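Local coordinates for protein aspartate-semialdehyde dehydrogenase (Thermus thermophilus, PDB 2YV3) that probably catalyses the NADPH-dependent reductive dephosphorylation of L-aspartyl-4-phosphate to L-aspartate-semialdehyde, the second step from aspartate toward lysine and methionine, at residues A159-E164 and A180-H185; P193-F198 and A229-T234; E29-A34 and P59-L64. One frame throughout, in Å; residues are numbered along the deposited sequence.

How the interactions relate
Interactions 1 and 2 are neighbours within the dimerisation domain, their centres about 12 Å apart, and both touch the second subunit. They meet where Phe183 CD1 of interaction 1 packs 4.0 Å from Arg231 NE of interaction 2, and Arg231 is predicted to bind substrate. The long loop after helix 159-173 serves both, folding back on that helix before it meets the segment 229-234. Interaction 3 is separate, in the NAD binding domain, its centre about 30 Å from that of interaction 1 and about 34 Å from that of interaction 2. Its nearest atoms are about 13 Å from interaction 1. Two contacts adjoin the probable substrate pocket, while the third lies within the nucleotide-binding fold.

Interaction 1. Residues A159-E164 and A180-H185; sequences AKAMEE and AEAFAH
Phe183 has CG anti to its carbonyl carbon (chi1 -53°), which carries the ring back to helix 159-173, while Glu164 bends at chi2 and lays its carboxylate alongside that ring. The two side chains run past each other in opposite directions, their flat groups only 30° apart. The carboxylate serves the loop backbone: Ala182 N donates to Glu164 OE1 at 3.2 Å, bent at 142° and reaching the oxygen from well above the carboxylate plane. A weak second bond joins Glu181 N to Glu164 OE2 at 3.5 Å. Glutamate suits this buried place because its two oxygens can accept from successive amides. Glu181, also acidic, turns its own carboxylate away.

Next to the carboxylate, the small Ala161 lets the loop come close. Its CB lies 3.7 Å from Ala182 CB and 3.4 Å from Phe183 CZ, and the ring also presents its edge, near its plane, to Ala161 O. Phe183 further packs on Ala157 and on Arg231, the latter predicted to bind substrate. The arrangement is that of a loop folded back on the early turns of its preceding helix, beside the probable substrate site of the dimerisation domain.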
ATOM      1  N   ALA A 159     -12.579  -9.123  14.498  1.00 30.05           N
ATOM      2  CA  ALA A 159     -12.658  -8.115  15.546  1.00 30.23           C
ATOM      3  C   ALA A 159     -11.481  -8.144  16.529  1.00 38.82           C
ATOM      4  O   ALA A 159     -10.930  -7.093  16.891  1.00 34.03           O
ATOM      5  CB  ALA A 159     -13.956  -8.267  16.293  1.00 28.48           C
ATOM      6  N   LYS A 160     -11.095  -9.338  16.959  1.00 35.04           N
ATOM      7  CA  LYS A 160      -9.982  -9.467  17.902  1.00 44.47           C
ATOM      8  C   LYS A 160      -8.726  -8.786  17.361  1.00 40.53           C
ATOM      9  O   LYS A 160      -7.903  -8.284  18.113  1.00 32.85           O
ATOM     10  CB  LYS A 160      -9.674 -10.948  18.163  1.00 48.01           C
ATOM     11  CG  LYS A 160      -8.697 -11.200  19.303  1.00 49.68           C
ATOM     12  CD  LYS A 160      -9.280 -10.732  20.645  1.00 55.43           C
ATOM     13  CE  LYS A 160      -8.251 -10.781  21.790  1.00 43.32           C
ATOM     14  NZ  LYS A 160      -7.716 -12.151  22.030  1.00 37.67           N
ATOM     15  N   ALA A 161      -8.589  -8.777  16.045  1.00 41.35           N
ATOM     16  CA  ALA A 161      -7.430  -8.179  15.411  1.00 35.94           C
ATOM     17  C   ALA A 161      -7.571  -6.663  15.272  1.00 34.68           C
ATOM     18  O   ALA A 161      -6.567  -5.958  15.205  1.00 35.33           O
ATOM     19  CB  ALA A 161      -7.200  -8.826  14.050  1.00 39.22           C
ATOM     20  N   MET A 162      -8.807  -6.170  15.226  1.00 29.50           N
ATOM     21  CA  MET A 162      -9.070  -4.737  15.116  1.00 31.18           C
ATOM     22  C   MET A 162      -8.672  -4.111  16.449  1.00 34.65           C
ATOM     23  O   MET A 162      -8.131  -3.001  16.522  1.00 35.34           O
ATOM     24  CB  MET A 162     -10.563  -4.485  14.875  1.00 34.12           C
ATOM     25  CG  MET A 162     -10.922  -3.832  13.548  1.00 38.39           C
ATOM     26  SD  MET A 162     -12.738  -3.591  13.334  1.00 40.61           S
ATOM     27  CE  MET A 162     -12.944  -1.907  13.923  1.00 53.31           C
ATOM     28  N   GLU A 163      -8.960  -4.857  17.508  1.00 34.88           N
ATOM     29  CA  GLU A 163      -8.680  -4.447  18.872  1.00 29.31           C
ATOM     30  C   GLU A 163      -7.178  -4.464  19.115  1.00 30.46           C
ATOM     31  O   GLU A 163      -6.611  -3.554  19.727  1.00 28.75           O
ATOM     32  CB  GLU A 163      -9.354  -5.427  19.820  1.00 32.51           C
ATOM     33  CG  GLU A 163     -10.295  -4.828  20.817  1.00 41.14           C
ATOM     34  CD  GLU A 163     -10.731  -5.856  21.857  1.00 47.11           C
ATOM     35  OE1 GLU A 163     -11.514  -6.758  21.500  1.00 54.66           O
ATOM     36  OE2 GLU A 163     -10.285  -5.774  23.030  1.00 52.57           O
ATOM     37  N   GLU A 164      -6.544  -5.523  18.628  1.00 30.02           N
ATOM     38  CA  GLU A 164      -5.112  -5.711  18.783  1.00 26.78           C
ATOM     39  C   GLU A 164      -4.368  -4.477  18.297  1.00 30.69           C
ATOM     40  O   GLU A 164      -3.456  -3.972  18.958  1.00 34.70           O
ATOM     41  CB  GLU A 164      -4.657  -6.922  17.979  1.00 17.59           C
ATOM     42  CG  GLU A 164      -3.590  -7.750  18.675  1.00 40.77           C
ATOM     43  CD  GLU A 164      -2.423  -8.070  17.759  1.00 50.07           C
ATOM     44  OE1 GLU A 164      -2.688  -8.471  16.607  1.00 52.22           O
ATOM     45  OE2 GLU A 164      -1.251  -7.926  18.190  1.00 49.18           O
ATOM     46  N   ALA A 180       2.749  -9.204  18.929  1.00 49.81           N
ATOM     47  CA  ALA A 180       2.046  -9.726  17.760  1.00 42.36           C
ATOM     48  C   ALA A 180       1.348 -11.040  18.114  1.00 41.09           C
ATOM     49  O   ALA A 180       1.979 -11.960  18.644  1.00 35.78           O
ATOM     50  CB  ALA A 180       3.026  -9.953  16.628  1.00 48.98           C
ATOM     51  N   GLU A 181       0.053 -11.130  17.816  1.00 34.12           N
ATOM     52  CA  GLU A 181      -0.706 -12.335  18.131  1.00 34.42           C
ATOM     53  C   GLU A 181      -1.751 -12.655  17.094  1.00 29.82           C
ATOM     54  O   GLU A 181      -1.968 -13.815  16.768  1.00 39.14           O
ATOM     55  CB  GLU A 181      -1.457 -12.186  19.451  1.00 41.23           C
ATOM     56  CG  GLU A 181      -0.785 -11.337  20.510  1.00 52.43           C
ATOM     57  CD  GLU A 181      -0.057 -12.161  21.552  1.00 57.62           C
ATOM     58  OE1 GLU A 181      -0.202 -11.828  22.751  1.00 50.11           O
ATOM     59  OE2 GLU A 181       0.659 -13.125  21.170  1.00 57.66           O
ATOM     60  N   ALA A 182      -2.418 -11.615  16.601  1.00 30.84           N
ATOM     61  CA  ALA A 182      -3.502 -11.764  15.639  1.00 25.45           C
ATOM     62  C   ALA A 182      -3.071 -11.706  14.183  1.00 28.73           C
ATOM     63  O   ALA A 182      -3.849 -12.008  13.274  1.00 35.17           O
ATOM     64  CB  ALA A 182      -4.556 -10.702  15.911  1.00 35.11           C
ATOM     65  N   PHE A 183      -1.830 -11.313  13.956  1.00 25.58           N
ATOM     66  CA  PHE A 183      -1.318 -11.222  12.610  1.00 22.78           C
ATOM     67  C   PHE A 183      -0.088 -12.110  12.543  1.00 32.74           C
ATOM     68  O   PHE A 183       0.265 -12.765  13.535  1.00 27.18           O
ATOM     69  CB  PHE A 183      -0.989  -9.764  12.323  1.00 29.13           C
ATOM     70  CG  PHE A 183      -2.146  -8.826  12.591  1.00 29.00           C
ATOM     71  CD1 PHE A 183      -3.227  -8.760  11.713  1.00 26.81           C
ATOM     72  CD2 PHE A 183      -2.175  -8.046  13.739  1.00 28.85           C
ATOM     73  CE1 PHE A 183      -4.307  -7.941  11.969  1.00 10.24           C
ATOM     74  CE2 PHE A 183      -3.258  -7.216  14.009  1.00 28.59           C
ATOM     75  CZ  PHE A 183      -4.327  -7.168  13.118  1.00 28.31           C
ATOM     76  N   ALA A 184       0.570 -12.149  11.389  1.00 32.84           N
ATOM     77  CA  ALA A 184       1.758 -12.991  11.260  1.00 30.92           C
ATOM     78  C   ALA A 184       2.930 -12.361  12.009  1.00 29.05           C
ATOM     79  O   ALA A 184       3.871 -13.047  12.429  1.00 17.01           O
ATOM     80  CB  ALA A 184       2.109 -13.179   9.773  1.00 32.05           C
ATOM     81  N   HIS A 185       2.852 -11.042  12.170  1.00 28.91           N
ATOM     82  CA  HIS A 185       3.895 -10.262  12.827  1.00 28.80           C
ATOM     83  C   HIS A 185       3.234  -9.088  13.568  1.00 25.38           C
ATOM     84  O   HIS A 185       2.010  -9.011  13.647  1.00 19.61           O
ATOM     85  CB  HIS A 185       4.856  -9.719  11.757  1.00 26.34           C
ATOM     86  CG  HIS A 185       5.537 -10.781  10.948  1.00 21.12           C
ATOM     87  ND1 HIS A 185       6.755 -11.323  11.301  1.00 19.27           N
ATOM     88  CD2 HIS A 185       5.173 -11.394   9.796  1.00 26.37           C
ATOM     89  CE1 HIS A 185       7.112 -12.221  10.399  1.00 20.62           C
ATOM     90  NE2 HIS A 185       6.170 -12.284   9.475  1.00 19.58           N
TER

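Interaction 2. Residues P193-F198 and A229-T234; sequences PHIDAF and AVRVPT
Ile195 and Arg231 form the tightly packed part of this contact, their side chains crossing at about a right angle. Ile195 CD1 sits over the centre of one guanidinium face, 3.4 Å from Arg231 CZ and equally close to Arg231 CB. The arginine leaves its backbone with CG opposite the N (chi1 180°), then bends at chi2 and chi3, curling around the methyl group. A branched aliphatic residue fits well here: it fills the bend and covers the flat group without competing for its N-H groups. Ile195 CG1 packs against Ala229 CB at 3.5 Å, the alanine being small enough to let the chains draw close.

The packing is looser at Pro193, whose CA lies 4.1 Å from Val230 CG1; both side chains leave their backbones away from the opposing segment. Nor does His194 point at the contact: its ND1 hydrogen-bonds to Tyr276 OH of the second subunit, and its NE2 makes a weak hydrogen bond to Asp196 O. On the partly exposed flank, Asp196 OD1 stays 6.8 Å from Arg231 NH2. Arg231 and nearby Gln152 are both predicted to bind substrate, consistent with Ile195 backing the arginine of the substrate pocket of an aspartate-semialdehyde dehydrogenase.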
ATOM      1  N   PRO A 193       3.454  -7.941   3.827  1.00 19.06           N
ATOM      2  CA  PRO A 193       3.089  -8.361   2.470  1.00 17.48           C
ATOM      3  C   PRO A 193       2.632  -9.824   2.531  1.00 21.82           C
ATOM      4  O   PRO A 193       3.055 -10.675   1.761  1.00 11.80           O
ATOM      5  CB  PRO A 193       4.389  -8.170   1.706  1.00  9.31           C
ATOM      6  CG  PRO A 193       5.402  -8.533   2.732  1.00 14.71           C
ATOM      7  CD  PRO A 193       4.917  -7.846   3.966  1.00  9.73           C
ATOM      8  N   HIS A 194       1.743 -10.093   3.471  1.00 21.13           N
ATOM      9  CA  HIS A 194       1.257 -11.433   3.673  1.00 29.12           C
ATOM     10  C   HIS A 194      -0.153 -11.424   4.261  1.00 30.82           C
ATOM     11  O   HIS A 194      -0.344 -11.121   5.430  1.00 37.28           O
ATOM     12  CB  HIS A 194       2.239 -12.151   4.606  1.00 32.54           C
ATOM     13  CG  HIS A 194       1.912 -13.589   4.862  1.00 30.21           C
ATOM     14  ND1 HIS A 194       2.732 -14.410   5.606  1.00 32.31           N
ATOM     15  CD2 HIS A 194       0.843 -14.344   4.512  1.00 21.41           C
ATOM     16  CE1 HIS A 194       2.180 -15.606   5.707  1.00 34.51           C
ATOM     17  NE2 HIS A 194       1.033 -15.592   5.051  1.00 26.97           N
ATOM     18  N   ILE A 195      -1.156 -11.736   3.454  1.00 35.05           N
ATOM     19  CA  ILE A 195      -2.502 -11.758   3.996  1.00 36.45           C
ATOM     20  C   ILE A 195      -2.955 -13.175   4.288  1.00 35.88           C
ATOM     21  O   ILE A 195      -3.268 -13.487   5.434  1.00 31.13           O
ATOM     22  CB  ILE A 195      -3.521 -11.056   3.068  1.00 45.73           C
ATOM     23  CG1 ILE A 195      -3.313  -9.534   3.128  1.00 33.57           C
ATOM     24  CG2 ILE A 195      -4.957 -11.410   3.496  1.00 46.40           C
ATOM     25  CD1 ILE A 195      -3.553  -8.913   4.502  1.00 22.72           C
ATOM     26  N   ASP A 196      -2.966 -14.050   3.287  1.00 34.87           N
ATOM     27  CA  ASP A 196      -3.419 -15.416   3.563  1.00 46.55           C
ATOM     28  C   ASP A 196      -2.425 -16.582   3.470  1.00 41.30           C
ATOM     29  O   ASP A 196      -1.291 -16.491   3.949  1.00 43.63           O
ATOM     30  CB  ASP A 196      -4.650 -15.743   2.718  1.00 48.07           C
ATOM     31  CG  ASP A 196      -5.668 -16.517   3.496  1.00 45.47           C
ATOM     32  OD1 ASP A 196      -5.949 -16.085   4.629  1.00 48.51           O
ATOM     33  OD2 ASP A 196      -6.179 -17.539   2.996  1.00 47.16           O
ATOM     34  N   ALA A 197      -2.870 -17.685   2.870  1.00 37.76           N
ATOM     35  CA  ALA A 197      -2.046 -18.887   2.732  1.00 33.74           C
ATOM     36  C   ALA A 197      -1.260 -18.903   1.424  1.00 31.98           C
ATOM     37  O   ALA A 197      -1.812 -18.633   0.369  1.00 32.25           O
ATOM     38  CB  ALA A 197      -2.939 -20.128   2.819  1.00 28.52           C
ATOM     39  N   PHE A 198       0.025 -19.227   1.500  1.00 32.96           N
ATOM     40  CA  PHE A 198       0.875 -19.271   0.316  1.00 27.51           C
ATOM     41  C   PHE A 198       0.613 -20.514  -0.476  1.00 24.46           C
ATOM     42  O   PHE A 198       0.611 -21.609   0.063  1.00 28.32           O
ATOM     43  CB  PHE A 198       2.364 -19.226   0.699  1.00 22.37           C
ATOM     44  CG  PHE A 198       2.843 -17.864   1.079  1.00 14.01           C
ATOM     45  CD1 PHE A 198       3.201 -16.949   0.105  1.00 16.46           C
ATOM     46  CD2 PHE A 198       2.861 -17.468   2.404  1.00  3.02           C
ATOM     47  CE1 PHE A 198       3.568 -15.645   0.448  1.00 19.45           C
ATOM     48  CE2 PHE A 198       3.225 -16.182   2.755  1.00 14.13           C
ATOM     49  CZ  PHE A 198       3.578 -15.262   1.773  1.00 20.39           C
ATOM     50  N   ALA A 229      -1.562  -8.678  -1.961  1.00  8.14           N
ATOM     51  CA  ALA A 229      -2.338  -8.328  -0.788  1.00 17.24           C
ATOM     52  C   ALA A 229      -1.421  -7.867   0.334  1.00 17.07           C
ATOM     53  O   ALA A 229      -0.553  -8.618   0.779  1.00 26.42           O
ATOM     54  CB  ALA A 229      -3.178  -9.535  -0.324  1.00 13.51           C
ATOM     55  N   VAL A 230      -1.590  -6.632   0.791  1.00 17.24           N
ATOM     56  CA  VAL A 230      -0.753  -6.163   1.884  1.00 17.86           C
ATOM     57  C   VAL A 230      -1.601  -5.641   3.026  1.00 20.33           C
ATOM     58  O   VAL A 230      -2.573  -4.924   2.808  1.00 25.95           O
ATOM     59  CB  VAL A 230       0.238  -5.101   1.429  1.00  7.84           C
ATOM     60  CG1 VAL A 230       1.196  -4.761   2.589  1.00 18.28           C
ATOM     61  CG2 VAL A 230       1.009  -5.614   0.214  1.00 12.15           C
ATOM     62  N   ARG A 231      -1.234  -6.052   4.236  1.00 14.57           N
ATOM     63  CA  ARG A 231      -1.929  -5.692   5.466  1.00 22.25           C
ATOM     64  C   ARG A 231      -1.314  -4.375   5.939  1.00 22.00           C
ATOM     65  O   ARG A 231      -0.110  -4.198   5.804  1.00 32.27           O
ATOM     66  CB  ARG A 231      -1.701  -6.811   6.504  1.00 23.78           C
ATOM     67  CG  ARG A 231      -2.356  -6.634   7.876  1.00 20.84           C
ATOM     68  CD  ARG A 231      -3.879  -6.808   7.848  1.00 23.43           C
ATOM     69  NE  ARG A 231      -4.348  -8.190   7.905  1.00  9.80           N
ATOM     70  CZ  ARG A 231      -5.439  -8.614   7.262  1.00 21.62           C
ATOM     71  NH1 ARG A 231      -6.133  -7.759   6.522  1.00 12.15           N
ATOM     72  NH2 ARG A 231      -5.860  -9.872   7.362  1.00  8.50           N
ATOM     73  N   VAL A 232      -2.110  -3.453   6.475  1.00 17.35           N
ATOM     74  CA  VAL A 232      -1.555  -2.179   6.945  1.00 18.09           C
ATOM     75  C   VAL A 232      -2.273  -1.673   8.181  1.00 15.91           C
ATOM     76  O   VAL A 232      -3.362  -2.128   8.507  1.00 18.13           O
ATOM     77  CB  VAL A 232      -1.622  -1.081   5.871  1.00 23.26           C
ATOM     78  CG1 VAL A 232      -0.982  -1.581   4.577  1.00 26.11           C
ATOM     79  CG2 VAL A 232      -3.080  -0.645   5.650  1.00 15.46           C
ATOM     80  N   PRO A 233      -1.672  -0.709   8.883  1.00 14.46           N
ATOM     81  CA  PRO A 233      -2.289  -0.169  10.099  1.00 18.53           C
ATOM     82  C   PRO A 233      -3.530   0.683   9.879  1.00 19.56           C
ATOM     83  O   PRO A 233      -3.478   1.909   9.902  1.00 21.18           O
ATOM     84  CB  PRO A 233      -1.147   0.612  10.752  1.00  8.32           C
ATOM     85  CG  PRO A 233       0.062  -0.045  10.217  1.00 12.85           C
ATOM     86  CD  PRO A 233      -0.291  -0.235   8.766  1.00 10.85           C
ATOM     87  N   THR A 234      -4.652   0.014   9.670  1.00 23.78           N
ATOM     88  CA  THR A 234      -5.913   0.691   9.468  1.00 14.63           C
ATOM     89  C   THR A 234      -7.031  -0.136  10.089  1.00  9.31           C
ATOM     90  O   THR A 234      -7.008  -1.353  10.045  1.00 19.62           O
ATOM     91  CB  THR A 234      -6.146   0.938   7.980  1.00  1.00           C
ATOM     92  OG1 THR A 234      -5.059   1.717   7.480  1.00 13.83           O
ATOM     93  CG2 THR A 234      -7.396   1.741   7.758  1.00 15.73           C
TER

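Interaction 3. Residues E29-A34 and P59-L64; sequences ELRLYA and PLPVDL
In the Rossmann-type sheet of the NAD binding domain, strand 3-6 separates strands 31-34 and 64-67, and Arg31 and Tyr33 reach across it to Pro61 and Val62 in the loop leading into the far strand. Arg31 carries the contact. Its CG stands opposite the carbonyl carbon (chi1 -68°), and the chain runs straight out to NE. The guanidinium receives the proline ring over one face, with Pro61 CG 3.4 Å from Arg31 NH2 and Pro61 CD 3.5 Å from Arg31 CZ. The two side chains cross at about a right angle. Arginine suits this surface place because its long, flat end can pack on apolar atoms while its charge stays at a partly exposed position. Pro61 follows a cis peptide bond.

Packing is sparser around it: Arg31 CD is 4.4 Å from Val62 CG2, and Tyr33 OH lies 3.8 Å from Pro61 CD. Replacing Arg31 by a serine would probably leave the Pro61 ring without its flat cover and open a gap between strand and loop. Tyr33 and Val62 both rest on Ala4 of the intervening strand. The contact joins strand 31-34 to the loop entering strand 64-67 at the surface of a Rossmann-type dinucleotide-binding fold.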
ATOM      1  N   GLU A  29     -39.334 -12.396  11.846  1.00 22.67           N
ATOM      2  CA  GLU A  29     -38.638 -13.051  12.921  1.00 30.81           C
ATOM      3  C   GLU A  29     -37.284 -12.389  13.061  1.00 37.38           C
ATOM      4  O   GLU A  29     -36.924 -11.514  12.283  1.00 46.79           O
ATOM      5  CB  GLU A  29     -38.468 -14.537  12.596  1.00 46.02           C
ATOM      6  CG  GLU A  29     -37.464 -15.273  13.476  1.00 59.46           C
ATOM      7  CD  GLU A  29     -37.850 -15.240  14.951  1.00 67.18           C
ATOM      8  OE1 GLU A  29     -38.959 -15.722  15.273  1.00 71.92           O
ATOM      9  OE2 GLU A  29     -37.052 -14.745  15.789  1.00 60.59           O
ATOM     10  N   LEU A  30     -36.528 -12.841  14.048  1.00 37.88           N
ATOM     11  CA  LEU A  30     -35.223 -12.302  14.347  1.00 28.75           C
ATOM     12  C   LEU A  30     -34.452 -13.407  15.074  1.00 26.40           C
ATOM     13  O   LEU A  30     -34.644 -13.606  16.272  1.00 28.10           O
ATOM     14  CB  LEU A  30     -35.399 -11.086  15.264  1.00 36.16           C
ATOM     15  CG  LEU A  30     -36.041 -11.308  16.654  1.00 34.65           C
ATOM     16  CD1 LEU A  30     -36.037 -10.001  17.409  1.00 42.02           C
ATOM     17  CD2 LEU A  30     -37.471 -11.844  16.541  1.00 28.55           C
ATOM     18  N   ARG A  31     -33.589 -14.125  14.356  1.00 23.00           N
ATOM     19  CA  ARG A  31     -32.813 -15.206  14.964  1.00 29.05           C
ATOM     20  C   ARG A  31     -31.292 -15.088  14.830  1.00 31.29           C
ATOM     21  O   ARG A  31     -30.744 -15.086  13.729  1.00 29.88           O
ATOM     22  CB  ARG A  31     -33.272 -16.553  14.401  1.00 35.70           C
ATOM     23  CG  ARG A  31     -34.679 -16.942  14.810  1.00 20.77           C
ATOM     24  CD  ARG A  31     -35.091 -18.223  14.137  1.00 28.86           C
ATOM     25  NE  ARG A  31     -36.332 -18.749  14.684  1.00 31.46           N
ATOM     26  CZ  ARG A  31     -36.428 -19.401  15.837  1.00 38.50           C
ATOM     27  NH1 ARG A  31     -35.352 -19.621  16.579  1.00 39.56           N
ATOM     28  NH2 ARG A  31     -37.610 -19.834  16.252  1.00 55.15           N
ATOM     29  N   LEU A  32     -30.624 -14.995  15.976  1.00 27.62           N
ATOM     30  CA  LEU A  32     -29.179 -14.885  16.038  1.00 18.47           C
ATOM     31  C   LEU A  32     -28.574 -16.208  16.474  1.00 28.55           C
ATOM     32  O   LEU A  32     -28.978 -16.783  17.480  1.00 34.58           O
ATOM     33  CB  LEU A  32     -28.797 -13.801  17.024  1.00 16.07           C
ATOM     34  CG  LEU A  32     -29.417 -12.437  16.727  1.00 22.86           C
ATOM     35  CD1 LEU A  32     -28.595 -11.379  17.499  1.00 10.24           C
ATOM     36  CD2 LEU A  32     -29.432 -12.162  15.199  1.00  2.62           C
ATOM     37  N   TYR A  33     -27.594 -16.686  15.721  1.00 32.39           N
ATOM     38  CA  TYR A  33     -26.956 -17.957  16.027  1.00 34.59           C
ATOM     39  C   TYR A  33     -25.423 -17.900  16.065  1.00 39.13           C
ATOM     40  O   TYR A  33     -24.779 -17.318  15.190  1.00 38.96           O
ATOM     41  CB  TYR A  33     -27.400 -19.004  14.999  1.00 31.64           C
ATOM     42  CG  TYR A  33     -28.805 -19.521  15.193  1.00 29.44           C
ATOM     43  CD1 TYR A  33     -29.107 -20.400  16.247  1.00 37.33           C
ATOM     44  CD2 TYR A  33     -29.834 -19.144  14.334  1.00 27.71           C
ATOM     45  CE1 TYR A  33     -30.389 -20.885  16.433  1.00 12.32           C
ATOM     46  CE2 TYR A  33     -31.123 -19.626  14.513  1.00 21.34           C
ATOM     47  CZ  TYR A  33     -31.390 -20.497  15.567  1.00 24.87           C
ATOM     48  OH  TYR A  33     -32.665 -20.975  15.758  1.00 38.62           O
ATOM     49  N   ALA A  34     -24.843 -18.525  17.083  1.00 43.07           N
ATOM     50  CA  ALA A  34     -23.394 -18.573  17.235  1.00 44.81           C
ATOM     51  C   ALA A  34     -23.019 -19.981  17.658  1.00 45.18           C
ATOM     52  O   ALA A  34     -23.873 -20.752  18.096  1.00 47.13           O
ATOM     53  CB  ALA A  34     -22.936 -17.569  18.293  1.00 36.76           C
ATOM     54  N   PRO A  59     -31.347 -28.610  11.591  1.00 56.86           N
ATOM     55  CA  PRO A  59     -31.968 -27.599  10.714  1.00 50.66           C
ATOM     56  C   PRO A  59     -33.333 -26.985  11.029  1.00 48.86           C
ATOM     57  O   PRO A  59     -34.367 -27.549  10.648  1.00 45.37           O
ATOM     58  CB  PRO A  59     -32.006 -28.297   9.361  1.00 58.40           C
ATOM     59  CG  PRO A  59     -30.843 -29.218   9.434  1.00 61.83           C
ATOM     60  CD  PRO A  59     -30.966 -29.791  10.796  1.00 52.43           C
ATOM     61  N   LEU A  60     -33.342 -25.820  11.679  1.00 43.14           N
ATOM     62  CA  LEU A  60     -34.609 -25.145  11.980  1.00 47.84           C
ATOM     63  C   LEU A  60     -34.439 -23.778  12.650  1.00 42.92           C
ATOM     64  O   LEU A  60     -33.476 -23.551  13.387  1.00 40.33           O
ATOM     65  CB  LEU A  60     -35.490 -26.034  12.875  1.00 51.73           C
ATOM     66  CG  LEU A  60     -37.005 -25.947  12.653  1.00 53.53           C
ATOM     67  CD1 LEU A  60     -37.345 -26.745  11.404  1.00 64.03           C
ATOM     68  CD2 LEU A  60     -37.778 -26.485  13.861  1.00 58.89           C
ATOM     69  N   PRO A  61     -35.360 -22.839  12.389  1.00 38.34           N
ATOM     70  CA  PRO A  61     -36.544 -22.823  11.520  1.00 47.80           C
ATOM     71  C   PRO A  61     -36.575 -21.466  10.805  1.00 48.33           C
ATOM     72  O   PRO A  61     -37.166 -20.513  11.324  1.00 48.50           O
ATOM     73  CB  PRO A  61     -37.677 -22.928  12.519  1.00 46.62           C
ATOM     74  CG  PRO A  61     -37.200 -21.969  13.613  1.00 42.53           C
ATOM     75  CD  PRO A  61     -35.644 -22.034  13.590  1.00 41.22           C
ATOM     76  N   VAL A  62     -35.982 -21.357   9.619  1.00 47.48           N
ATOM     77  CA  VAL A  62     -35.964 -20.040   8.999  1.00 45.31           C
ATOM     78  C   VAL A  62     -36.075 -19.904   7.475  1.00 43.36           C
ATOM     79  O   VAL A  62     -35.734 -20.811   6.709  1.00 44.89           O
ATOM     80  CB  VAL A  62     -34.708 -19.277   9.493  1.00 40.85           C
ATOM     81  CG1 VAL A  62     -33.554 -19.481   8.530  1.00 35.24           C
ATOM     82  CG2 VAL A  62     -35.035 -17.823   9.714  1.00 28.96           C
ATOM     83  N   ASP A  63     -36.565 -18.734   7.070  1.00 39.13           N
ATOM     84  CA  ASP A  63     -36.761 -18.350   5.672  1.00 37.43           C
ATOM     85  C   ASP A  63     -35.451 -17.966   5.002  1.00 39.06           C
ATOM     86  O   ASP A  63     -35.199 -18.285   3.840  1.00 31.07           O
ATOM     87  CB  ASP A  63     -37.680 -17.136   5.616  1.00 37.73           C
ATOM     88  CG  ASP A  63     -39.090 -17.494   5.294  1.00 34.21           C
ATOM     89  OD1 ASP A  63     -40.004 -16.783   5.765  1.00 26.39           O
ATOM     90  OD2 ASP A  63     -39.275 -18.482   4.558  1.00 48.22           O
ATOM     91  N   LEU A  64     -34.623 -17.256   5.752  1.00 31.07           N
ATOM     92  CA  LEU A  64     -33.366 -16.794   5.228  1.00 31.67           C
ATOM     93  C   LEU A  64     -32.264 -16.953   6.259  1.00 35.57           C
ATOM     94  O   LEU A  64     -32.448 -16.659   7.446  1.00 30.97           O
ATOM     95  CB  LEU A  64     -33.504 -15.327   4.834  1.00 23.58           C
ATOM     96  CG  LEU A  64     -32.290 -14.648   4.212  1.00 24.98           C
ATOM     97  CD1 LEU A  64     -32.139 -15.043   2.752  1.00 22.75           C
ATOM     98  CD2 LEU A  64     -32.477 -13.141   4.348  1.00 21.96           C
TER